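PDB 2JKS: bradyzoite surface antigen BSR4 from Toxoplasma gondii, which is a surface antigen of the bradyzoite stage, built from two SRS domains of the SAG1-related superfamily, and probably serves at the parasite surface in contact with the host. Local coordinates for residues 12-17 and 31-36; 131-136 and 158-163. One frame throughout, in Å; residues are numbered along the deposited sequence.

How the interactions relate
Both interactions lie in the first of the two SRS domains, and interaction 1 closes along the chain before interaction 2 opens. Their centres are about 11 Å apart. Interaction 1 sets Ser12 and the start of strand 13-17, in the sheet with 6-10 and 41-47, beside strand 29-35, the edge strand of the other sheet; interaction 2 pairs strands 132-141 and 152-161 within that second sheet. Strand 152-161 is the common neighbour: Leu35 N to Asn160 O, 2.7 Å, and Leu35 O to Glu162 N, 2.9 Å, are probable hydrogen bonds that join residues 31-36 to 158-163. One contact thus brings the two sheets together; the other continues the second sheet inward from its edge.

Interaction 1: 12-17 and 31-36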
# COMPACT_ATOMS: atom_id res chain seq x y z
N SER A 12 -16.83 -1.82 8.33
CA SER A 12 -15.58 -2.45 8.73
C SER A 12 -15.60 -2.96 10.17
O SER A 12 -14.58 -2.95 10.85
CB SER A 12 -14.37 -1.54 8.38
OG SER A 12 -14.68 -0.20 8.72
N ASP A 13 -16.78 -3.41 10.64
CA ASP A 13 -16.88 -3.97 11.96
C ASP A 13 -17.31 -5.43 11.81
O ASP A 13 -18.32 -5.69 11.12
CB ASP A 13 -17.85 -3.16 12.82
CG ASP A 13 -17.45 -1.70 12.93
OD1 ASP A 13 -16.26 -1.42 13.26
OD2 ASP A 13 -18.31 -0.84 12.63
N ALA A 14 -16.55 -6.35 12.41
CA ALA A 14 -16.84 -7.78 12.43
C ALA A 14 -17.00 -8.34 13.83
O ALA A 14 -16.28 -7.98 14.77
CB ALA A 14 -15.73 -8.58 11.71
N LYS A 15 -17.93 -9.27 13.96
CA LYS A 15 -18.28 -9.81 15.27
C LYS A 15 -18.35 -11.36 15.12
O LYS A 15 -19.11 -11.81 14.30
CB LYS A 15 -19.66 -9.26 15.70
CG LYS A 15 -19.80 -7.74 16.05
CD LYS A 15 -19.75 -6.79 14.78
CE LYS A 15 -21.08 -6.77 13.99
NZ LYS A 15 -20.89 -6.05 12.71
N CYS A 16 -17.58 -12.13 15.91
CA CYS A 16 -17.73 -13.60 15.96
C CYS A 16 -18.35 -14.04 17.30
O CYS A 16 -17.88 -13.63 18.37
CB CYS A 16 -16.37 -14.31 15.86
SG CYS A 16 -15.36 -14.02 14.39
N ASP A 17 -19.37 -14.88 17.21
CA ASP A 17 -20.21 -15.32 18.32
C ASP A 17 -20.15 -16.86 18.39
O ASP A 17 -20.37 -17.52 17.40
CB ASP A 17 -21.67 -14.88 18.08
CG ASP A 17 -21.92 -13.41 18.41
OD1 ASP A 17 -21.58 -12.95 19.54
OD2 ASP A 17 -22.49 -12.71 17.55
N GLY A 31 -15.25 -14.42 6.49
CA GLY A 31 -15.80 -13.22 5.93
C GLY A 31 -14.65 -12.26 5.75
O GLY A 31 -13.53 -12.60 6.09
N SER A 32 -14.94 -11.10 5.16
CA SER A 32 -13.88 -10.14 4.77
C SER A 32 -14.35 -8.78 5.07
O SER A 32 -15.54 -8.56 5.18
CB SER A 32 -13.57 -10.20 3.27
OG SER A 32 -12.91 -11.41 3.03
N LEU A 33 -13.40 -7.84 5.20
CA LEU A 33 -13.74 -6.42 5.08
C LEU A 33 -12.53 -5.70 4.50
O LEU A 33 -11.45 -6.27 4.44
CB LEU A 33 -14.14 -5.84 6.41
CG LEU A 33 -13.15 -6.01 7.54
CD1 LEU A 33 -12.22 -4.74 7.61
CD2 LEU A 33 -13.98 -6.12 8.81
N THR A 34 -12.71 -4.47 4.04
CA THR A 34 -11.63 -3.74 3.36
C THR A 34 -11.36 -2.42 4.06
O THR A 34 -12.32 -1.68 4.37
CB THR A 34 -11.99 -3.47 1.86
OG1 THR A 34 -12.12 -4.73 1.21
CG2 THR A 34 -10.92 -2.61 1.14
N LEU A 35 -10.09 -2.13 4.33
CA LEU A 35 -9.70 -0.79 4.80
C LEU A 35 -9.09 -0.00 3.65
O LEU A 35 -8.44 -0.56 2.76
CB LEU A 35 -8.73 -0.84 6.00
CG LEU A 35 -9.27 -1.48 7.28
CD1 LEU A 35 -8.17 -1.61 8.30
CD2 LEU A 35 -10.48 -0.70 7.85
N SER A 36 -9.35 1.30 3.67
CA SER A 36 -8.85 2.22 2.65
C SER A 36 -9.02 3.66 3.12
O SER A 36 -9.64 3.90 4.17
CB SER A 36 -9.61 2.07 1.33
OG SER A 36 -11.01 2.17 1.55
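Apolar packing carries this contact, with Leu33 reaching from strand 29-35 to the start of strand 13-17. Its two methyls divide the work. CD2 rests against the backbone of Ser12, 3.8 Å from Ser12 C, and also approaches the methyl of Ala14, where Leu33 CD2 and Ala14 CB are 4.2 Å apart. Leu33 CD1 turns to the Ser12 side chain, at 3.9 Å from Ser12 CB. The leucine achieves this with CG set between its own backbone N and carbonyl carbon (chi1 55°). Leu35 adds a second support, its CD2 lying 4.0 Å from Ser12 CB, so that the serine methylene faces one methyl from each leucine.

Ser12 OG and Asp13 OD1 bond outside the two segments, to Thr41 O and Thr43 OG1; within 12-17, Lys15 NZ donates to Asp13 O at 3.0 Å, from above the carbonyl plane.

Strand 13-17 runs between strands 6-10 and 41-47 in one sheet, and strand 29-35 borders strand 152-161 in the other. A disulfide from Cys16 to Cys155 of strand 152-161 ties the two sheets together. Ala42 touches both leucines, and Leu157 touches Ala14 and Leu33, extending this buried packing between the two sheets of the SRS domain.

Interaction 2: 131-136 and 158-163; sequences DKAFVV and TVNVEA
The ring of Phe134 has the side chain of Val159 over one face, in a CH-pi contact with Val159 CB 3.7 Å from the ring centroid and offset toward the rim. The closest ring atom is Phe134 CZ, 3.4 Å from Val159 CB, and both valine methyls also reach the ring. A chi1 of 67° carries the ring across toward the neighbouring strand, where it lies alongside the valine. Val161 CG2 approaches obliquely, 4.1 Å from Phe134 CE2. Leu91 and Leu94 of helix 91-95 also touch this ring.

Beneath these side chains runs an antiparallel beta hairpin formed by strands 132-141 and 152-161 of the first SRS domain, next to the edge strand 29-35 and with strand 53-67 on the far side of strand 132-141. Lys132 with Val161 and Phe134 with Val159 are hydrogen-bonded pairs, each closed by two N-H...O bonds; Val161 N to Lys132 O is short at 2.6 Å. Between them Ala133 and Asn160 form a non-hydrogen-bonded pair, and Ala133 CA makes a CA-H...O contact with Val159 O. On the face opposite Phe134, Ala133 CB meets Asn160 OD1 at 3.5 Å, and Val135 CG2 lies equally close to Thr158 OG1.

Just before Lys132, where the strand pairing ends, the Asp131 carboxylate supplies one more bond. Asp131 OD1 accepts the backbone N-H of Ala163 at 3.0 Å, nearly straight at 176°, and the other carboxylate oxygen, OD2, takes the N-H of Lys180. The carboxylate is thus gripped by two backbone amides, from Ala163, just after strand 152-161, and from Lys180 further along the chain. Lys132 bends away from Val161, and its NZ is hydrogen-bonded to Glu96, which binds a zinc ion together with Asp205.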
# COMPACT_ATOMS: atom_id res chain seq x y z
N ASP A 131 -1.46 -3.38 -2.82
CA ASP A 131 -2.64 -3.95 -2.13
C ASP A 131 -2.22 -5.07 -1.20
O ASP A 131 -1.44 -5.92 -1.60
CB ASP A 131 -3.68 -4.43 -3.14
CG ASP A 131 -4.26 -3.28 -3.98
OD1 ASP A 131 -4.35 -2.13 -3.48
OD2 ASP A 131 -4.64 -3.52 -5.13
N LYS A 132 -2.70 -5.04 0.05
CA LYS A 132 -2.37 -6.06 1.03
C LYS A 132 -3.61 -6.74 1.61
O LYS A 132 -4.72 -6.17 1.63
CB LYS A 132 -1.55 -5.46 2.20
CG LYS A 132 -0.29 -4.68 1.80
CD LYS A 132 0.82 -5.61 1.29
CE LYS A 132 2.02 -4.77 0.85
NZ LYS A 132 3.08 -5.68 0.35
N ALA A 133 -3.39 -7.93 2.14
CA ALA A 133 -4.40 -8.65 2.90
C ALA A 133 -3.77 -9.37 4.09
O ALA A 133 -2.63 -9.88 4.00
CB ALA A 133 -5.12 -9.66 1.99
N PHE A 134 -4.51 -9.46 5.18
CA PHE A 134 -4.09 -10.30 6.30
C PHE A 134 -5.31 -10.98 6.85
O PHE A 134 -6.44 -10.71 6.40
CB PHE A 134 -3.35 -9.47 7.38
CG PHE A 134 -4.22 -8.44 8.11
CD1 PHE A 134 -5.05 -8.84 9.18
CD2 PHE A 134 -4.18 -7.09 7.75
CE1 PHE A 134 -5.83 -7.96 9.85
CE2 PHE A 134 -4.97 -6.14 8.46
CZ PHE A 134 -5.78 -6.59 9.51
N VAL A 135 -5.07 -11.87 7.82
CA VAL A 135 -6.11 -12.71 8.43
C VAL A 135 -5.90 -12.65 9.97
O VAL A 135 -4.76 -12.66 10.49
CB VAL A 135 -6.07 -14.22 7.88
CG1 VAL A 135 -6.77 -15.20 8.82
CG2 VAL A 135 -6.72 -14.35 6.50
N VAL A 136 -7.02 -12.55 10.67
CA VAL A 136 -7.09 -12.69 12.13
C VAL A 136 -8.34 -13.57 12.34
O VAL A 136 -9.14 -13.79 11.42
CB VAL A 136 -7.19 -11.30 12.90
CG1 VAL A 136 -5.88 -10.43 12.77
CG2 VAL A 136 -8.44 -10.45 12.42
N THR A 158 -10.68 -12.05 6.85
CA THR A 158 -9.70 -11.50 5.95
C THR A 158 -9.87 -9.96 5.88
O THR A 158 -10.95 -9.47 5.56
CB THR A 158 -9.79 -12.13 4.54
OG1 THR A 158 -9.59 -13.56 4.65
CG2 THR A 158 -8.76 -11.53 3.59
N VAL A 159 -8.80 -9.22 6.16
CA VAL A 159 -8.84 -7.76 6.00
C VAL A 159 -7.94 -7.40 4.83
O VAL A 159 -6.75 -7.68 4.86
CB VAL A 159 -8.37 -7.03 7.28
CG1 VAL A 159 -8.34 -5.42 7.14
CG2 VAL A 159 -9.16 -7.59 8.61
N ASN A 160 -8.54 -6.80 3.81
CA ASN A 160 -7.88 -6.27 2.64
C ASN A 160 -7.58 -4.83 2.96
O ASN A 160 -8.42 -4.15 3.54
CB ASN A 160 -8.85 -6.40 1.45
CG ASN A 160 -9.15 -7.85 1.14
OD1 ASN A 160 -8.23 -8.59 0.79
ND2 ASN A 160 -10.40 -8.30 1.36
N VAL A 161 -6.37 -4.39 2.67
CA VAL A 161 -5.97 -3.00 2.85
C VAL A 161 -5.58 -2.49 1.45
O VAL A 161 -4.67 -3.03 0.82
CB VAL A 161 -4.79 -2.86 3.83
CG1 VAL A 161 -4.45 -1.40 4.04
CG2 VAL A 161 -5.10 -3.64 5.18
N GLU A 162 -6.34 -1.51 0.95
CA GLU A 162 -6.08 -0.97 -0.39
C GLU A 162 -4.89 -0.03 -0.31
O GLU A 162 -4.76 0.72 0.64
CB GLU A 162 -7.29 -0.21 -0.91
CG GLU A 162 -8.51 -1.13 -0.99
CD GLU A 162 -9.69 -0.52 -1.72
OE1 GLU A 162 -9.72 0.70 -1.93
OE2 GLU A 162 -10.62 -1.29 -2.06
N ALA A 163 -4.04 -0.09 -1.34
CA ALA A 163 -2.89 0.80 -1.48
C ALA A 163 -3.31 2.27 -1.48
O ALA A 163 -4.38 2.62 -1.98
CB ALA A 163 -2.18 0.48 -2.83